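Long-range contacts in Thiol:disulfide interchange protein DsbL (Escherichia coli, PDB 3C7M), which acts as a periplasmic dithiol oxidase that, together with DsbI, transfers its disulfide to form an essential disulfide bond in the sulfotransferase AssT: residues 25-36 with 97-106; 70-78 with 128-139. All coordinates share one frame; numbering follows the deposited sequence.

Contact 1: 25-36 with 97-106; sequences FSYACPFCYKYD and KFAYYAAYHD. With CD (cadmium ion), chain F.
The rings of Y33 and Y101 run nearly parallel (planes at 18°) but so slid apart that they barely overlap, each covering the other's backbone end: Y101 CB stands 3.5 Å from the Y33 ring centroid, and Y33 CA 3.8 Å from that of Y101. The Y33 side chain, its CG trans to the backbone N, puts the ring as a knob among Y101, A102, H105 and D106. At its edge Y33 OH donates to D106 OD2 at 2.6 Å, on the syn side of the carboxylate, and takes a hydrogen from a water that also bonds F98 O. In one of two modelled conformers of D36, OD2 lies at the Y101 edge and accepts from Y101 OH at 2.6 Å, the hydroxyl standing 41° out of the carboxylate plane; K23 pairs with the same oxygen. A28 CA covers one face of Y104, while Y27 turns its edge to that ring in an offset edge-to-face pair. H105 is used at both nitrogens: NE2 donates to Y27 O at 2.9 Å, bent to 137°, and ND1 binds a cadmium ion at 2.4 Å. The CxxC motif, reduced here, stands at the start of helix 30-38; C29 SG caps it by accepting from C32 N at 3.4 Å, and C32 CB touches the Y101 hydroxyl. This is the redox-active site of a thioredoxin-fold DsbA-like oxidase, its active-site helix packed against helix 92-106.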
loop_
_atom_site.group_PDB
_atom_site.type_symbol
_atom_site.label_atom_id
_atom_site.label_comp_id
_atom_site.label_asym_id
_atom_site.label_seq_id
_atom_site.Cartn_x
_atom_site.Cartn_y
_atom_site.Cartn_z
ATOM N N PHE A 25 4.193 -0.228 -1.251
ATOM C CA PHE A 25 4.727 -0.282 0.108
ATOM C C PHE A 25 5.003 -1.712 0.527
ATOM O O PHE A 25 4.607 -2.656 -0.155
ATOM C CB PHE A 25 3.769 0.397 1.102
ATOM C CG PHE A 25 2.588 -0.454 1.487
ATOM C CD1 PHE A 25 1.590 -0.769 0.552
ATOM C CD2 PHE A 25 2.486 -0.970 2.775
ATOM C CE1 PHE A 25 0.506 -1.578 0.907
ATOM C CE2 PHE A 25 1.403 -1.775 3.126
ATOM C CZ PHE A 25 0.418 -2.071 2.192
ATOM N N SER A 26 5.706 -1.849 1.647
ATOM C CA SER A 26 5.922 -3.153 2.285
ATOM C C SER A 26 5.721 -3.018 3.777
ATOM O O SER A 26 6.159 -2.033 4.375
ATOM C CB SER A 26 7.346 -3.647 2.031
ATOM O OG SER A 26 7.674 -4.725 2.899
ATOM N N TYR A 27 5.082 -4.012 4.388
ATOM C CA TYR A 27 4.922 -4.030 5.839
ATOM C C TYR A 27 6.288 -3.925 6.549
ATOM O O TYR A 27 6.378 -3.415 7.673
ATOM C CB TYR A 27 4.187 -5.307 6.281
ATOM C CG TYR A 27 5.079 -6.531 6.292
ATOM C CD1 TYR A 27 5.363 -7.226 5.117
ATOM C CD2 TYR A 27 5.660 -6.975 7.478
ATOM C CE1 TYR A 27 6.207 -8.334 5.121
ATOM C CE2 TYR A 27 6.492 -8.080 7.494
ATOM C CZ TYR A 27 6.763 -8.751 6.323
ATOM O OH TYR A 27 7.583 -9.850 6.356
ATOM N N ALA A 28 7.341 -4.413 5.890
ATOM C CA ALA A 28 8.668 -4.526 6.511
ATOM C C ALA A 28 9.543 -3.288 6.311
ATOM O O ALA A 28 10.711 -3.268 6.716
ATOM C CB ALA A 28 9.372 -5.768 6.005
ATOM N N CYS A 29 8.979 -2.253 5.702
ATOM C CA CYS A 29 9.759 -1.064 5.387
ATOM C C CYS A 29 9.526 0.030 6.424
ATOM O O CYS A 29 8.396 0.486 6.603
ATOM C CB CYS A 29 9.420 -0.551 3.993
ATOM S SG CYS A 29 10.181 1.059 3.663
ATOM N N PRO A 30 10.601 0.461 7.115
ATOM C CA PRO A 30 10.419 1.456 8.177
ATOM C C PRO A 30 9.905 2.819 7.687
ATOM O O PRO A 30 9.111 3.461 8.386
ATOM C CB PRO A 30 11.816 1.582 8.790
ATOM C CG PRO A 30 12.742 1.151 7.717
ATOM C CD PRO A 30 12.014 0.067 6.964
ATOM N N PHE A 31 10.354 3.251 6.509
ATOM C CA PHE A 31 9.885 4.509 5.932
ATOM C C PHE A 31 8.415 4.446 5.502
ATOM O O PHE A 31 7.690 5.433 5.632
ATOM C CB PHE A 31 10.793 4.970 4.787
ATOM C CG PHE A 31 11.991 5.767 5.247
ATOM C CD1 PHE A 31 11.902 7.146 5.410
ATOM C CD2 PHE A 31 13.206 5.139 5.513
ATOM C CE1 PHE A 31 13.004 7.891 5.835
ATOM C CE2 PHE A 31 14.312 5.872 5.937
ATOM C CZ PHE A 31 14.209 7.251 6.099
ATOM N N CYS A 32 7.964 3.284 5.027
ATOM C CA CYS A 32 6.541 3.096 4.735
ATOM C C CYS A 32 5.697 3.351 5.982
ATOM O O CYS A 32 4.678 4.024 5.916
ATOM C CB CYS A 32 6.256 1.701 4.183
ATOM S SG CYS A 32 6.851 1.461 2.502
ATOM N N TYR A 33 6.148 2.829 7.122
ATOM C CA TYR A 33 5.467 3.041 8.396
ATOM C C TYR A 33 5.472 4.531 8.753
ATOM O O TYR A 33 4.432 5.094 9.096
ATOM C CB TYR A 33 6.161 2.207 9.480
ATOM C CG TYR A 33 5.478 2.127 10.832
ATOM C CD1 TYR A 33 4.141 2.514 11.017
ATOM C CD2 TYR A 33 6.167 1.611 11.928
ATOM C CE1 TYR A 33 3.523 2.402 12.274
ATOM C CE2 TYR A 33 5.561 1.492 13.180
ATOM C CZ TYR A 33 4.247 1.886 13.350
ATOM O OH TYR A 33 3.656 1.761 14.590
ATOM N N LYS A 34 6.644 5.156 8.644
ATOM C CA LYS A 34 6.814 6.578 8.963
ATOM C C LYS A 34 5.906 7.478 8.130
ATOM O O LYS A 34 5.181 8.316 8.677
ATOM C CB LYS A 34 8.276 6.985 8.791
ATOM C CG LYS A 34 9.186 6.471 9.895
ATOM N N TYR A 35 5.923 7.284 6.814
ATOM C CA TYR A 35 5.068 8.082 5.924
ATOM C C TYR A 35 3.571 7.773 6.088
ATOM O O TYR A 35 2.731 8.663 5.921
ATOM C CB TYR A 35 5.541 8.001 4.461
ATOM C CG TYR A 35 6.822 8.791 4.184
ATOM C CD1 TYR A 35 8.075 8.244 4.455
ATOM C CD2 TYR A 35 6.780 10.088 3.654
ATOM C CE1 TYR A 35 9.253 8.957 4.209
ATOM C CE2 TYR A 35 7.957 10.811 3.404
ATOM C CZ TYR A 35 9.192 10.236 3.687
ATOM O OH TYR A 35 10.374 10.923 3.454
ATOM N N ASP A 36 3.230 6.526 6.426
ATOM C CA ASP A 36 1.830 6.155 6.696
ATOM C C ASP A 36 1.315 6.736 8.012
ATOM O O ASP A 36 0.104 6.906 8.198
ATOM C CB ASP A 36 1.639 4.633 6.697
ATOM C CG ASP A 36 1.551 4.048 5.298
ATOM O OD1 ASP A 36 1.510 4.809 4.307
ATOM O OD2 ASP A 36 1.531 2.808 5.179
ATOM N N LYS A 97 -2.931 -3.405 8.487
ATOM C CA LYS A 97 -1.699 -2.729 8.088
ATOM C C LYS A 97 -0.960 -2.173 9.299
ATOM O O LYS A 97 0.236 -2.394 9.461
ATOM C CB LYS A 97 -1.993 -1.621 7.078
ATOM C CG LYS A 97 -0.749 -0.852 6.629
ATOM C CD LYS A 97 -1.067 0.250 5.604
ATOM C CE LYS A 97 -2.171 1.179 6.074
ATOM N NZ LYS A 97 -2.183 2.485 5.323
ATOM N N PHE A 98 -1.683 -1.486 10.175
ATOM C CA PHE A 98 -1.016 -0.930 11.342
ATOM C C PHE A 98 -0.623 -1.974 12.373
ATOM O O PHE A 98 0.375 -1.787 13.085
ATOM C CB PHE A 98 -1.791 0.244 11.928
ATOM C CG PHE A 98 -1.595 1.503 11.146
ATOM C CD1 PHE A 98 -0.396 2.209 11.237
ATOM C CD2 PHE A 98 -2.579 1.956 10.281
ATOM C CE1 PHE A 98 -0.195 3.358 10.490
ATOM C CE2 PHE A 98 -2.389 3.115 9.542
ATOM C CZ PHE A 98 -1.199 3.818 9.656
ATOM N N ALA A 99 -1.368 -3.078 12.424
ATOM C CA ALA A 99 -0.996 -4.189 13.298
ATOM C C ALA A 99 0.343 -4.780 12.861
ATOM O O ALA A 99 1.196 -5.082 13.704
ATOM C CB ALA A 99 -2.074 -5.254 13.308
ATOM N N TYR A 100 0.530 -4.945 11.550
ATOM C CA TYR A 100 1.804 -5.458 11.044
ATOM C C TYR A 100 2.942 -4.479 11.254
ATOM O O TYR A 100 4.033 -4.882 11.634
ATOM C CB TYR A 100 1.714 -5.856 9.565
ATOM C CG TYR A 100 0.966 -7.149 9.354
ATOM C CD1 TYR A 100 1.325 -8.307 10.044
ATOM C CD2 TYR A 100 -0.094 -7.219 8.460
ATOM C CE1 TYR A 100 0.632 -9.506 9.850
ATOM C CE2 TYR A 100 -0.788 -8.400 8.258
ATOM C CZ TYR A 100 -0.419 -9.546 8.954
ATOM O OH TYR A 100 -1.121 -10.718 8.747
ATOM N N TYR A 101 2.698 -3.198 11.002
ATOM C CA TYR A 101 3.737 -2.211 11.235
ATOM C C TYR A 101 4.156 -2.215 12.711
ATOM O O TYR A 101 5.349 -2.223 13.013
ATOM C CB TYR A 101 3.243 -0.816 10.867
ATOM C CG TYR A 101 3.246 -0.426 9.401
ATOM C CD1 TYR A 101 4.241 -0.867 8.513
ATOM C CD2 TYR A 101 2.278 0.451 8.925
ATOM C CE1 TYR A 101 4.238 -0.452 7.170
ATOM C CE2 TYR A 101 2.266 0.864 7.607
ATOM C CZ TYR A 101 3.246 0.415 6.735
ATOM O OH TYR A 101 3.232 0.844 5.422
ATOM N N ALA A 102 3.177 -2.221 13.617
ATOM C CA ALA A 102 3.481 -2.219 15.056
ATOM C C ALA A 102 4.231 -3.483 15.462
ATOM O O ALA A 102 5.232 -3.415 16.180
ATOM C CB ALA A 102 2.220 -2.044 15.888
ATOM N N ALA A 103 3.760 -4.635 14.993
ATOM C CA ALA A 103 4.401 -5.903 15.343
ATOM C C ALA A 103 5.842 -5.948 14.846
ATOM O O ALA A 103 6.756 -6.225 15.615
ATOM C CB ALA A 103 3.593 -7.091 14.802
ATOM N N TYR A 104 6.042 -5.670 13.563
ATOM C CA TYR A 104 7.358 -5.775 12.950
ATOM C C TYR A 104 8.342 -4.711 13.453
ATOM O O TYR A 104 9.462 -5.041 13.827
ATOM C CB TYR A 104 7.238 -5.731 11.417
ATOM C CG TYR A 104 8.551 -5.928 10.701
ATOM C CD1 TYR A 104 9.409 -4.854 10.495
ATOM C CD2 TYR A 104 8.936 -7.178 10.237
ATOM C CE1 TYR A 104 10.626 -5.013 9.843
ATOM C CE2 TYR A 104 10.155 -7.359 9.581
ATOM C CZ TYR A 104 10.994 -6.269 9.390
ATOM O OH TYR A 104 12.205 -6.422 8.743
ATOM N N HIS A 105 7.922 -3.448 13.440
ATOM C CA HIS A 105 8.830 -2.332 13.707
ATOM C C HIS A 105 8.915 -1.945 15.172
ATOM O O HIS A 105 9.998 -1.627 15.661
ATOM C CB HIS A 105 8.462 -1.120 12.843
ATOM C CG HIS A 105 8.553 -1.387 11.373
ATOM N ND1 HIS A 105 9.752 -1.432 10.697
ATOM C CD2 HIS A 105 7.594 -1.651 10.455
ATOM C CE1 HIS A 105 9.529 -1.701 9.422
ATOM N NE2 HIS A 105 8.226 -1.836 9.249
ATOM N N ASP A 106 7.783 -1.943 15.864
ATOM C CA ASP A 106 7.783 -1.521 17.266
ATOM C C ASP A 106 8.133 -2.678 18.196
ATOM O O ASP A 106 8.894 -2.499 19.149
ATOM C CB ASP A 106 6.449 -0.884 17.653
ATOM C CG ASP A 106 6.111 0.342 16.807
ATOM O OD1 ASP A 106 7.035 1.060 16.374
ATOM O OD2 ASP A 106 4.908 0.575 16.571
HETATM CD CD CD F . 11.950 -1.332 11.669
HETATM O O HOH W 1 0.957 0.678 14.043
HETATM O O HOH W 2 -2.008 5.686 6.495
HETATM O O HOH W 3 12.150 0.672 12.882
#

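Contact 2: 70-78 with 128-139; sequences EVFAVLINK and AGMSQADFEAAL
The contact's oddest feature is a squeeze at the K78 end, where M130 CE comes within 3.4 Å of K78 CD, tighter than usual for two carbons. The methionine chain is extended as far as SD and then bends (chi3 -85°), which carries the methyl to K78 and to L75 CD2, 3.7 Å away. M130 SD rests against L75 CD2 and V74 CG1, each at 3.8 Å. V74 lies centrally and splits its branches: CG1 also meets A138 CB at 3.7 Å, whereas CG2 rests against the L139 backbone and F135 CD1. The F135 ring turns an edge toward the E70 carbonyl, with CE1 3.8 Å from E70 O; V71 CG2 touches the same end of the ring. L139 spreads its two methyls along E70, CD1 against CB and CG, CD2 against the carboxylate end. No hydrogen bond joins the segments; contact is mainly apolar, with short segment axes nearly perpendicular at 86° and 9.6 Å apart.

The connection is shaped by G129, whose positive phi closes helix 117-128 in a Schellman motif, and by S131, which N-caps helix 132-139 through OG and D134 N. Just before the turn, A128 CB meets L75 CD1. Around the contact, F135 also packs on I121 and L125 of helix 117-128, L75 on F93 and A96 of helix 92-106, and A73 on helix 142-150, which places helix 65-81 amid the helices inserted between strands 52-57 and 165-168.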
loop_
_atom_site.group_PDB
_atom_site.type_symbol
_atom_site.label_atom_id
_atom_site.label_comp_id
_atom_site.label_asym_id
_atom_site.label_seq_id
_atom_site.Cartn_x
_atom_site.Cartn_y
_atom_site.Cartn_z
ATOM N N GLU A 70 -1.455 -11.243 0.522
ATOM C CA GLU A 70 -2.734 -11.960 0.560
ATOM C C GLU A 70 -3.710 -11.316 1.531
ATOM O O GLU A 70 -4.871 -11.068 1.190
ATOM C CB GLU A 70 -2.524 -13.419 0.942
ATOM C CG GLU A 70 -1.729 -14.209 -0.088
ATOM C CD GLU A 70 -1.478 -15.645 0.341
ATOM O OE1 GLU A 70 -1.368 -15.904 1.562
ATOM O OE2 GLU A 70 -1.390 -16.518 -0.552
ATOM N N VAL A 71 -3.237 -11.030 2.740
ATOM C CA VAL A 71 -4.107 -10.433 3.753
ATOM C C VAL A 71 -4.604 -9.071 3.266
ATOM O O VAL A 71 -5.800 -8.786 3.310
ATOM C CB VAL A 71 -3.391 -10.333 5.122
ATOM C CG1 VAL A 71 -4.189 -9.482 6.095
ATOM C CG2 VAL A 71 -3.149 -11.737 5.703
ATOM N N PHE A 72 -3.688 -8.241 2.772
ATOM C CA PHE A 72 -4.069 -6.906 2.314
ATOM C C PHE A 72 -5.006 -6.939 1.110
ATOM O O PHE A 72 -5.946 -6.151 1.060
ATOM C CB PHE A 72 -2.844 -6.047 1.991
ATOM C CG PHE A 72 -1.945 -5.764 3.174
ATOM C CD1 PHE A 72 -2.457 -5.619 4.471
ATOM C CD2 PHE A 72 -0.580 -5.593 2.971
ATOM C CE1 PHE A 72 -1.606 -5.351 5.546
ATOM C CE2 PHE A 72 0.276 -5.316 4.040
ATOM C CZ PHE A 72 -0.234 -5.184 5.323
ATOM N N ALA A 73 -4.758 -7.845 0.159
ATOM C CA ALA A 73 -5.624 -7.965 -1.020
ATOM C C ALA A 73 -7.036 -8.361 -0.605
ATOM O O ALA A 73 -8.025 -7.817 -1.109
ATOM C CB ALA A 73 -5.058 -8.968 -2.027
ATOM N N VAL A 74 -7.130 -9.302 0.327
ATOM C CA VAL A 74 -8.447 -9.719 0.822
ATOM C C VAL A 74 -9.156 -8.540 1.489
ATOM O O VAL A 74 -10.312 -8.238 1.179
ATOM C CB VAL A 74 -8.341 -10.926 1.775
ATOM C CG1 VAL A 74 -9.616 -11.080 2.608
ATOM C CG2 VAL A 74 -8.058 -12.198 0.973
ATOM N N LEU A 75 -8.450 -7.841 2.373
ATOM C CA LEU A 75 -9.106 -6.812 3.176
ATOM C C LEU A 75 -9.445 -5.557 2.385
ATOM O O LEU A 75 -10.487 -4.954 2.620
ATOM C CB LEU A 75 -8.292 -6.489 4.433
ATOM C CG LEU A 75 -8.090 -7.686 5.374
ATOM C CD1 LEU A 75 -7.152 -7.330 6.505
ATOM C CD2 LEU A 75 -9.420 -8.245 5.919
ATOM N N ILE A 76 -8.585 -5.185 1.438
ATOM C CA ILE A 76 -8.880 -4.050 0.548
ATOM C C ILE A 76 -10.126 -4.326 -0.277
ATOM O O ILE A 76 -10.998 -3.473 -0.394
ATOM C CB ILE A 76 -7.681 -3.683 -0.367
ATOM C CG1 ILE A 76 -6.623 -2.967 0.460
ATOM C CG2 ILE A 76 -8.127 -2.758 -1.510
ATOM C CD1 ILE A 76 -5.276 -2.850 -0.233
ATOM N N ASN A 77 -10.210 -5.523 -0.841
ATOM C CA ASN A 77 -11.396 -5.895 -1.613
ATOM C C ASN A 77 -12.675 -5.910 -0.781
ATOM O O ASN A 77 -13.720 -5.449 -1.241
ATOM C CB ASN A 77 -11.160 -7.200 -2.363
ATOM C CG ASN A 77 -10.413 -6.975 -3.672
ATOM O OD1 ASN A 77 -11.002 -6.534 -4.668
ATOM N ND2 ASN A 77 -9.107 -7.246 -3.671
ATOM N N LYS A 78 -12.580 -6.400 0.452
ATOM C CA LYS A 78 -13.714 -6.367 1.366
ATOM C C LYS A 78 -14.133 -4.926 1.685
ATOM O O LYS A 78 -15.315 -4.586 1.561
ATOM C CB LYS A 78 -13.411 -7.152 2.638
ATOM C CG LYS A 78 -14.647 -7.482 3.446
ATOM C CD LYS A 78 -14.306 -8.456 4.549
ATOM C CE LYS A 78 -15.538 -8.871 5.338
ATOM N NZ LYS A 78 -16.013 -7.788 6.227
ATOM N N ALA A 128 -7.913 -7.163 12.228
ATOM C CA ALA A 128 -8.973 -6.780 11.308
ATOM C C ALA A 128 -10.350 -7.309 11.725
ATOM O O ALA A 128 -11.375 -6.856 11.208
ATOM C CB ALA A 128 -8.631 -7.232 9.907
ATOM N N GLY A 129 -10.372 -8.263 12.655
ATOM C CA GLY A 129 -11.621 -8.911 13.065
ATOM C C GLY A 129 -12.151 -9.912 12.049
ATOM O O GLY A 129 -13.367 -10.153 11.978
ATOM N N MET A 130 -11.250 -10.505 11.267
ATOM C CA MET A 130 -11.627 -11.502 10.273
ATOM C C MET A 130 -11.169 -12.879 10.720
ATOM O O MET A 130 -10.052 -13.036 11.234
ATOM C CB MET A 130 -11.042 -11.163 8.888
ATOM C CG MET A 130 -11.358 -12.215 7.818
ATOM S SD MET A 130 -10.770 -11.792 6.164
ATOM C CE MET A 130 -12.116 -10.793 5.553
ATOM N N SER A 131 -12.035 -13.872 10.532
ATOM C CA SER A 131 -11.687 -15.254 10.848
ATOM C C SER A 131 -10.759 -15.849 9.797
ATOM O O SER A 131 -10.771 -15.453 8.622
ATOM C CB SER A 131 -12.946 -16.129 10.994
ATOM O OG SER A 131 -13.589 -16.332 9.746
ATOM N N GLN A 132 -9.953 -16.812 10.231
ATOM C CA GLN A 132 -9.101 -17.575 9.325
ATOM C C GLN A 132 -9.914 -18.206 8.197
ATOM O O GLN A 132 -9.531 -18.122 7.033
ATOM C CB GLN A 132 -8.336 -18.653 10.091
ATOM C CG GLN A 132 -7.303 -19.399 9.248
ATOM C CD GLN A 132 -6.142 -18.523 8.804
ATOM O OE1 GLN A 132 -5.742 -17.594 9.507
ATOM N NE2 GLN A 132 -5.587 -18.826 7.636
ATOM N N ALA A 133 -11.042 -18.824 8.550
ATOM C CA ALA A 133 -11.903 -19.456 7.554
ATOM C C ALA A 133 -12.382 -18.453 6.501
ATOM O O ALA A 133 -12.341 -18.743 5.303
ATOM C CB ALA A 133 -13.094 -20.145 8.230
ATOM N N ASP A 134 -12.808 -17.270 6.945
ATOM C CA ASP A 134 -13.278 -16.239 6.012
ATOM C C ASP A 134 -12.172 -15.744 5.084
ATOM O O ASP A 134 -12.401 -15.549 3.888
ATOM C CB ASP A 134 -13.911 -15.066 6.756
ATOM C CG ASP A 134 -15.306 -15.379 7.266
ATOM O OD1 ASP A 134 -15.790 -16.514 7.064
ATOM O OD2 ASP A 134 -15.921 -14.476 7.858
ATOM N N PHE A 135 -10.977 -15.554 5.638
ATOM C CA PHE A 135 -9.812 -15.172 4.844
ATOM C C PHE A 135 -9.513 -16.211 3.758
ATOM O O PHE A 135 -9.288 -15.866 2.592
ATOM C CB PHE A 135 -8.601 -14.975 5.762
ATOM C CG PHE A 135 -7.283 -14.961 5.041
ATOM C CD1 PHE A 135 -6.919 -13.874 4.251
ATOM C CD2 PHE A 135 -6.401 -16.040 5.148
ATOM C CE1 PHE A 135 -5.694 -13.856 3.578
ATOM C CE2 PHE A 135 -5.176 -16.032 4.476
ATOM C CZ PHE A 135 -4.828 -14.931 3.687
ATOM N N GLU A 136 -9.520 -17.485 4.135
ATOM C CA GLU A 136 -9.188 -18.537 3.182
ATOM C C GLU A 136 -10.189 -18.587 2.027
ATOM O O GLU A 136 -9.800 -18.727 0.866
ATOM C CB GLU A 136 -9.055 -19.886 3.889
ATOM C CG GLU A 136 -7.816 -19.951 4.774
ATOM C CD GLU A 136 -7.742 -21.205 5.629
ATOM O OE1 GLU A 136 -8.655 -22.059 5.540
ATOM O OE2 GLU A 136 -6.764 -21.333 6.399
ATOM N N ALA A 137 -11.470 -18.432 2.351
ATOM C CA ALA A 137 -12.526 -18.373 1.343
ATOM C C ALA A 137 -12.352 -17.167 0.417
ATOM O O ALA A 137 -12.451 -17.300 -0.803
ATOM C CB ALA A 137 -13.894 -18.341 2.016
ATOM N N ALA A 138 -12.073 -16.002 1.002
ATOM C CA ALA A 138 -11.968 -14.748 0.247
ATOM C C ALA A 138 -10.762 -14.725 -0.686
ATOM O O ALA A 138 -10.810 -14.131 -1.766
ATOM C CB ALA A 138 -11.918 -13.562 1.200
ATOM N N LEU A 139 -9.688 -15.381 -0.263
ATOM C CA LEU A 139 -8.457 -15.423 -1.032
ATOM C C LEU A 139 -8.663 -16.134 -2.373
ATOM O O LEU A 139 -7.973 -15.833 -3.343
ATOM C CB LEU A 139 -7.356 -16.093 -0.204
ATOM C CG LEU A 139 -5.939 -16.181 -0.769
ATOM C CD1 LEU A 139 -5.381 -14.801 -1.080
ATOM C CD2 LEU A 139 -5.052 -16.921 0.209
#

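Overall arrangement
The two contacts have centres about 19 Å apart and alternate along the chain: 25-36, 70-78, 97-106, then 128-139. They meet where helix 65-81 packs on helix 92-106: F72 CE1 is 3.7 Å from K97 CA, and Y100 OH, hydrogen-bonded to F120 O, lies 3.8 Å from V71 CG2. F72 also touches F25, at the end of strand 20-25, and so links the sheet to the helices. Contact 1 joins the redox-active helix start of the thioredoxin fold to helix 92-106, whereas contact 2 lies wholly among the inserted helices characteristic of DsbA-like proteins. Packing thus runs from the CxxC region through helices 92-106 and 65-81 to helix 132-139.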